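Local coordinates for Nitrate/nitrite binding protein NrtA (Synechocystis sp., PDB 2G29), which binds nitrate as the solute-binding component of the NrtABCD ABC transporter, which takes up nitrate and probably also nitrite, at residues K147-T161 against G179-P193. Numbering follows the deposited sequence.
Sequences KEAFAKVTDPKVAMT and GMEPGKDFSTIVVPP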
loop_
_atom_site.group_PDB
_atom_site.type_symbol
_atom_site.label_atom_id
_atom_site.label_comp_id
_atom_site.label_asym_id
_atom_site.label_seq_id
_atom_site.Cartn_x
_atom_site.Cartn_y
_atom_site.Cartn_z
ATOM N N LYS A 147 24.308 1.005 10.109
ATOM C CA LYS A 147 24.991 -0.254 10.389
ATOM C C LYS A 147 25.740 -0.237 11.741
ATOM O O LYS A 147 25.511 -1.093 12.609
ATOM C CB LYS A 147 25.951 -0.559 9.236
ATOM C CG LYS A 147 26.719 -1.845 9.397
ATOM C CD LYS A 147 26.664 -2.663 8.104
ATOM C CE LYS A 147 27.357 -3.987 8.271
ATOM N NZ LYS A 147 26.403 -5.111 8.128
ATOM N N GLU A 148 26.623 0.739 11.914
ATOM C CA GLU A 148 27.364 0.870 13.161
ATOM C C GLU A 148 26.450 1.240 14.330
ATOM O O GLU A 148 26.688 0.845 15.473
ATOM C CB GLU A 148 28.454 1.931 13.035
ATOM C CG GLU A 148 29.622 1.574 12.121
ATOM C CD GLU A 148 30.829 2.476 12.363
ATOM O OE1 GLU A 148 30.631 3.697 12.567
ATOM O OE2 GLU A 148 31.976 1.968 12.349
ATOM N N ALA A 149 25.394 2.009 14.060
ATOM C CA ALA A 149 24.489 2.410 15.139
ATOM C C ALA A 149 23.647 1.244 15.653
ATOM O O ALA A 149 23.434 1.106 16.868
ATOM C CB ALA A 149 23.572 3.558 14.664
ATOM N N PHE A 150 23.155 0.411 14.733
ATOM C CA PHE A 150 22.357 -0.750 15.127
ATOM C C PHE A 150 23.211 -1.727 15.949
ATOM O O PHE A 150 22.693 -2.454 16.805
ATOM C CB PHE A 150 21.806 -1.462 13.885
ATOM C CG PHE A 150 20.521 -0.873 13.346
ATOM C CD1 PHE A 150 19.826 -1.556 12.348
ATOM C CD2 PHE A 150 20.018 0.335 13.809
ATOM C CE1 PHE A 150 18.642 -1.047 11.817
ATOM C CE2 PHE A 150 18.818 0.862 13.273
ATOM C CZ PHE A 150 18.146 0.171 12.291
ATOM N N ALA A 151 24.514 -1.752 15.674
ATOM C CA ALA A 151 25.407 -2.645 16.403
ATOM C C ALA A 151 25.434 -2.345 17.904
ATOM O O ALA A 151 25.747 -3.230 18.729
ATOM C CB ALA A 151 26.816 -2.553 15.821
ATOM N N LYS A 152 25.102 -1.110 18.275
ATOM C CA LYS A 152 25.081 -0.726 19.698
ATOM C C LYS A 152 23.777 -1.167 20.376
ATOM O O LYS A 152 23.597 -0.976 21.577
ATOM C CB LYS A 152 25.227 0.798 19.840
ATOM C CG LYS A 152 26.427 1.377 19.117
ATOM C CD LYS A 152 26.620 2.864 19.401
ATOM C CE LYS A 152 27.804 3.404 18.591
ATOM N NZ LYS A 152 28.267 4.765 19.002
ATOM N N VAL A 153 22.870 -1.768 19.600
ATOM C CA VAL A 153 21.577 -2.203 20.121
ATOM C C VAL A 153 21.516 -3.722 20.204
ATOM O O VAL A 153 21.994 -4.384 19.306
ATOM C CB VAL A 153 20.420 -1.710 19.173
ATOM C CG1 VAL A 153 19.069 -2.193 19.651
ATOM C CG2 VAL A 153 20.445 -0.190 19.093
ATOM N N THR A 154 20.980 -4.264 21.293
ATOM C CA THR A 154 20.826 -5.703 21.402
ATOM C C THR A 154 19.576 -6.076 20.577
ATOM O O THR A 154 18.501 -5.548 20.810
ATOM C CB THR A 154 20.636 -6.137 22.877
ATOM O OG1 THR A 154 21.818 -5.793 23.622
ATOM C CG2 THR A 154 20.374 -7.656 22.980
ATOM N N ASP A 155 19.748 -6.971 19.613
ATOM C CA ASP A 155 18.660 -7.422 18.732
ATOM C C ASP A 155 17.732 -6.298 18.298
ATOM O O ASP A 155 16.538 -6.264 18.650
ATOM C CB ASP A 155 17.893 -8.542 19.422
ATOM C CG ASP A 155 18.789 -9.708 19.736
ATOM O OD1 ASP A 155 19.481 -10.166 18.807
ATOM O OD2 ASP A 155 18.834 -10.153 20.901
ATOM N N PRO A 156 18.272 -5.368 17.502
ATOM C CA PRO A 156 17.488 -4.233 17.011
ATOM C C PRO A 156 16.353 -4.703 16.120
ATOM O O PRO A 156 16.529 -5.570 15.255
ATOM C CB PRO A 156 18.506 -3.373 16.253
ATOM C CG PRO A 156 19.604 -4.330 15.867
ATOM C CD PRO A 156 19.666 -5.321 17.009
ATOM N N LYS A 157 15.188 -4.113 16.331
ATOM C CA LYS A 157 14.029 -4.473 15.530
ATOM C C LYS A 157 13.637 -3.326 14.616
ATOM O O LYS A 157 13.828 -2.151 14.933
ATOM C CB LYS A 157 12.820 -4.761 16.436
ATOM C CG LYS A 157 13.011 -5.813 17.543
ATOM C CD LYS A 157 13.418 -7.151 16.966
ATOM C CE LYS A 157 13.438 -8.249 18.027
ATOM N NZ LYS A 157 13.825 -9.585 17.445
ATOM N N VAL A 158 13.099 -3.669 13.454
ATOM C CA VAL A 158 12.553 -2.631 12.587
ATOM C C VAL A 158 11.104 -3.090 12.340
ATOM O O VAL A 158 10.837 -4.288 12.110
ATOM C CB VAL A 158 13.314 -2.465 11.270
ATOM C CG1 VAL A 158 14.791 -2.167 11.562
ATOM C CG2 VAL A 158 13.176 -3.672 10.433
ATOM N N ALA A 159 10.157 -2.164 12.415
ATOM C CA ALA A 159 8.759 -2.568 12.253
ATOM C C ALA A 159 8.194 -2.321 10.872
ATOM O O ALA A 159 8.475 -1.297 10.234
ATOM C CB ALA A 159 7.871 -1.846 13.272
ATOM N N MET A 160 7.396 -3.285 10.424
ATOM C CA MET A 160 6.700 -3.203 9.151
ATOM C C MET A 160 5.276 -3.665 9.431
ATOM O O MET A 160 4.915 -3.973 10.574
ATOM C CB MET A 160 7.416 -3.962 8.042
ATOM C CG MET A 160 7.923 -5.351 8.376
ATOM S SD MET A 160 6.555 -6.539 8.522
ATOM C CE MET A 160 7.480 -8.089 8.904
ATOM N N THR A 161 4.451 -3.689 8.389
ATOM C CA THR A 161 3.020 -3.864 8.603
ATOM C C THR A 161 2.386 -5.236 8.382
ATOM O O THR A 161 1.246 -5.440 8.770
ATOM C CB THR A 161 2.313 -2.856 7.696
ATOM O OG1 THR A 161 2.657 -3.170 6.359
ATOM C CG2 THR A 161 2.758 -1.439 7.998
ATOM N N GLY A 179 23.586 -2.025 3.012
ATOM C CA GLY A 179 24.446 -3.089 3.516
ATOM C C GLY A 179 24.012 -3.856 4.740
ATOM O O GLY A 179 24.830 -4.552 5.341
ATOM N N MET A 180 22.742 -3.755 5.143
ATOM C CA MET A 180 22.278 -4.467 6.337
ATOM C C MET A 180 21.370 -5.616 5.959
ATOM O O MET A 180 20.510 -5.496 5.091
ATOM C CB MET A 180 21.576 -3.492 7.284
ATOM C CG MET A 180 22.570 -2.563 7.971
ATOM S SD MET A 180 21.746 -1.108 8.633
ATOM C CE MET A 180 21.727 -0.151 7.189
ATOM N N GLU A 181 21.587 -6.749 6.614
ATOM C CA GLU A 181 20.847 -7.943 6.294
ATOM C C GLU A 181 19.865 -8.413 7.336
ATOM O O GLU A 181 20.206 -8.522 8.507
ATOM C CB GLU A 181 21.833 -9.073 5.998
ATOM C CG GLU A 181 21.178 -10.439 5.836
ATOM C CD GLU A 181 22.142 -11.471 5.306
ATOM O OE1 GLU A 181 23.340 -11.142 5.140
ATOM O OE2 GLU A 181 21.703 -12.611 5.054
ATOM N N PRO A 182 18.609 -8.682 6.924
ATOM C CA PRO A 182 17.618 -9.160 7.896
ATOM C C PRO A 182 18.096 -10.480 8.477
ATOM O O PRO A 182 18.623 -11.322 7.754
ATOM C CB PRO A 182 16.349 -9.319 7.060
ATOM C CG PRO A 182 16.872 -9.521 5.677
ATOM C CD PRO A 182 18.015 -8.561 5.580
ATOM N N GLY A 183 17.941 -10.634 9.784
ATOM C CA GLY A 183 18.358 -11.861 10.439
ATOM C C GLY A 183 19.774 -11.799 10.975
ATOM O O GLY A 183 20.189 -12.661 11.762
ATOM N N LYS A 184 20.529 -10.794 10.544
ATOM C CA LYS A 184 21.910 -10.614 10.994
ATOM C C LYS A 184 22.145 -9.265 11.652
ATOM O O LYS A 184 22.664 -9.196 12.761
ATOM C CB LYS A 184 22.879 -10.796 9.818
ATOM C CG LYS A 184 23.143 -12.269 9.510
ATOM C CD LYS A 184 23.495 -12.493 8.044
ATOM C CE LYS A 184 23.687 -13.983 7.741
ATOM N NZ LYS A 184 23.683 -14.279 6.275
ATOM N N ASP A 185 21.769 -8.185 10.973
ATOM C CA ASP A 185 21.958 -6.854 11.523
ATOM C C ASP A 185 20.709 -6.286 12.203
ATOM O O ASP A 185 20.793 -5.324 12.979
ATOM C CB ASP A 185 22.417 -5.923 10.416
ATOM C CG ASP A 185 23.680 -6.432 9.731
ATOM O OD1 ASP A 185 24.721 -6.539 10.422
ATOM O OD2 ASP A 185 23.635 -6.760 8.534
ATOM N N PHE A 186 19.553 -6.870 11.893
ATOM C CA PHE A 186 18.287 -6.448 12.496
ATOM C C PHE A 186 17.262 -7.529 12.234
ATOM O O PHE A 186 17.501 -8.428 11.418
ATOM C CB PHE A 186 17.796 -5.135 11.880
ATOM C CG PHE A 186 17.460 -5.249 10.440
ATOM C CD1 PHE A 186 16.159 -5.556 10.024
ATOM C CD2 PHE A 186 18.458 -5.110 9.479
ATOM C CE1 PHE A 186 15.872 -5.723 8.689
ATOM C CE2 PHE A 186 18.183 -5.273 8.128
ATOM C CZ PHE A 186 16.859 -5.589 7.732
ATOM N N SER A 187 16.140 -7.452 12.941
ATOM C CA SER A 187 15.033 -8.397 12.749
ATOM C C SER A 187 13.800 -7.553 12.455
ATOM O O SER A 187 13.675 -6.442 12.982
ATOM C CB SER A 187 14.749 -9.206 14.022
ATOM O OG SER A 187 15.885 -9.939 14.443
ATOM N N THR A 188 12.911 -8.066 11.600
ATOM C CA THR A 188 11.678 -7.355 11.317
ATOM C C THR A 188 10.609 -7.829 12.283
ATOM O O THR A 188 10.611 -8.988 12.732
ATOM C CB THR A 188 11.178 -7.569 9.851
ATOM O OG1 THR A 188 11.122 -8.961 9.552
ATOM C CG2 THR A 188 12.065 -6.837 8.851
ATOM N N ILE A 189 9.721 -6.914 12.667
ATOM C CA ILE A 189 8.582 -7.253 13.523
ATOM C C ILE A 189 7.357 -6.625 12.871
ATOM O O ILE A 189 7.486 -5.658 12.115
ATOM C CB ILE A 189 8.696 -6.722 14.981
ATOM C CG1 ILE A 189 8.824 -5.192 15.042
ATOM C CG2 ILE A 189 9.907 -7.380 15.666
ATOM C CD1 ILE A 189 8.668 -4.646 16.494
ATOM N N VAL A 190 6.179 -7.180 13.150
ATOM C CA VAL A 190 4.933 -6.629 12.609
ATOM C C VAL A 190 4.228 -5.779 13.655
ATOM O O VAL A 190 4.052 -6.232 14.786
ATOM C CB VAL A 190 3.966 -7.756 12.231
ATOM C CG1 VAL A 190 2.632 -7.168 11.758
ATOM C CG2 VAL A 190 4.570 -8.625 11.142
ATOM N N VAL A 191 3.820 -4.562 13.267
ATOM C CA VAL A 191 3.046 -3.682 14.144
ATOM C C VAL A 191 1.871 -3.147 13.285
ATOM O O VAL A 191 2.084 -2.690 12.154
ATOM C CB VAL A 191 3.887 -2.449 14.658
ATOM C CG1 VAL A 191 3.008 -1.523 15.482
ATOM C CG2 VAL A 191 5.076 -2.934 15.515
ATOM N N PRO A 192 0.626 -3.211 13.789
ATOM C CA PRO A 192 -0.504 -2.680 12.991
ATOM C C PRO A 192 -0.233 -1.196 12.668
ATOM O O PRO A 192 0.268 -0.451 13.512
ATOM C CB PRO A 192 -1.706 -2.837 13.932
ATOM C CG PRO A 192 -1.326 -4.037 14.795
ATOM C CD PRO A 192 0.161 -3.819 15.054
ATOM N N PRO A 193 -0.599 -0.744 11.467
ATOM C CA PRO A 193 -0.352 0.652 11.096
ATOM C C PRO A 193 -0.756 1.712 12.098
ATOM O O PRO A 193 0.046 2.602 12.397
ATOM C CB PRO A 193 -1.096 0.804 9.764
ATOM C CG PRO A 193 -0.880 -0.586 9.137
ATOM C CD PRO A 193 -1.152 -1.519 10.340
HETATM O O HOH W 1 24.568 -3.667 12.346
#
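The CG2 methyl of V158 comes in obliquely on the F186 ring, 3.6 Å from CD1, while its other flank rests on the CG2 methyl of T188. P182 lies over one face of that ring. Further along the same side, M160 has CG between its backbone N and carbonyl carbon (chi1 45°) and bends again at chi2, which brings its CE into the dip between V190 CG2, 3.7 Å away, and the T188 side chain, whose OG1 is hydrogen-bonded to R172. On the reverse side of the sheet, A159 is small enough for its CB to nestle between I189 CG1 and V191 CG2, and K157 lays its CD across I189 CG2 at 3.8 Å. Between these two faces runs a parallel ladder of five backbone hydrogen bonds, from S187 N to P156 O at one end to V191 N to M160 O, 3.0 Å, at the other. At the helix end, M180 SD lies against the backbone N of K147 and comes obliquely to the F150 ring, 4.9 Å from its centroid, a Met-aromatic contact. K147 runs past M180 in the opposite direction; its NZ donates to G179 O at 3.2 Å and makes a salt bridge with D185, in which the hydrogen bond to OD1 is weak; D185 OD2 takes E181 N through its anti lone pair. With an alanine at D185, K147 would probably lose its countercharge and E181 N its acceptor. At the far end T161 and P193 meet beside W73 and H167, both nitrate ligands. Strands 157-160 and 187-190, joined by helix 166-177, form a beta-alpha-beta crossover at one sheet's edge in this two-domain, C-clamp periplasmic binding protein.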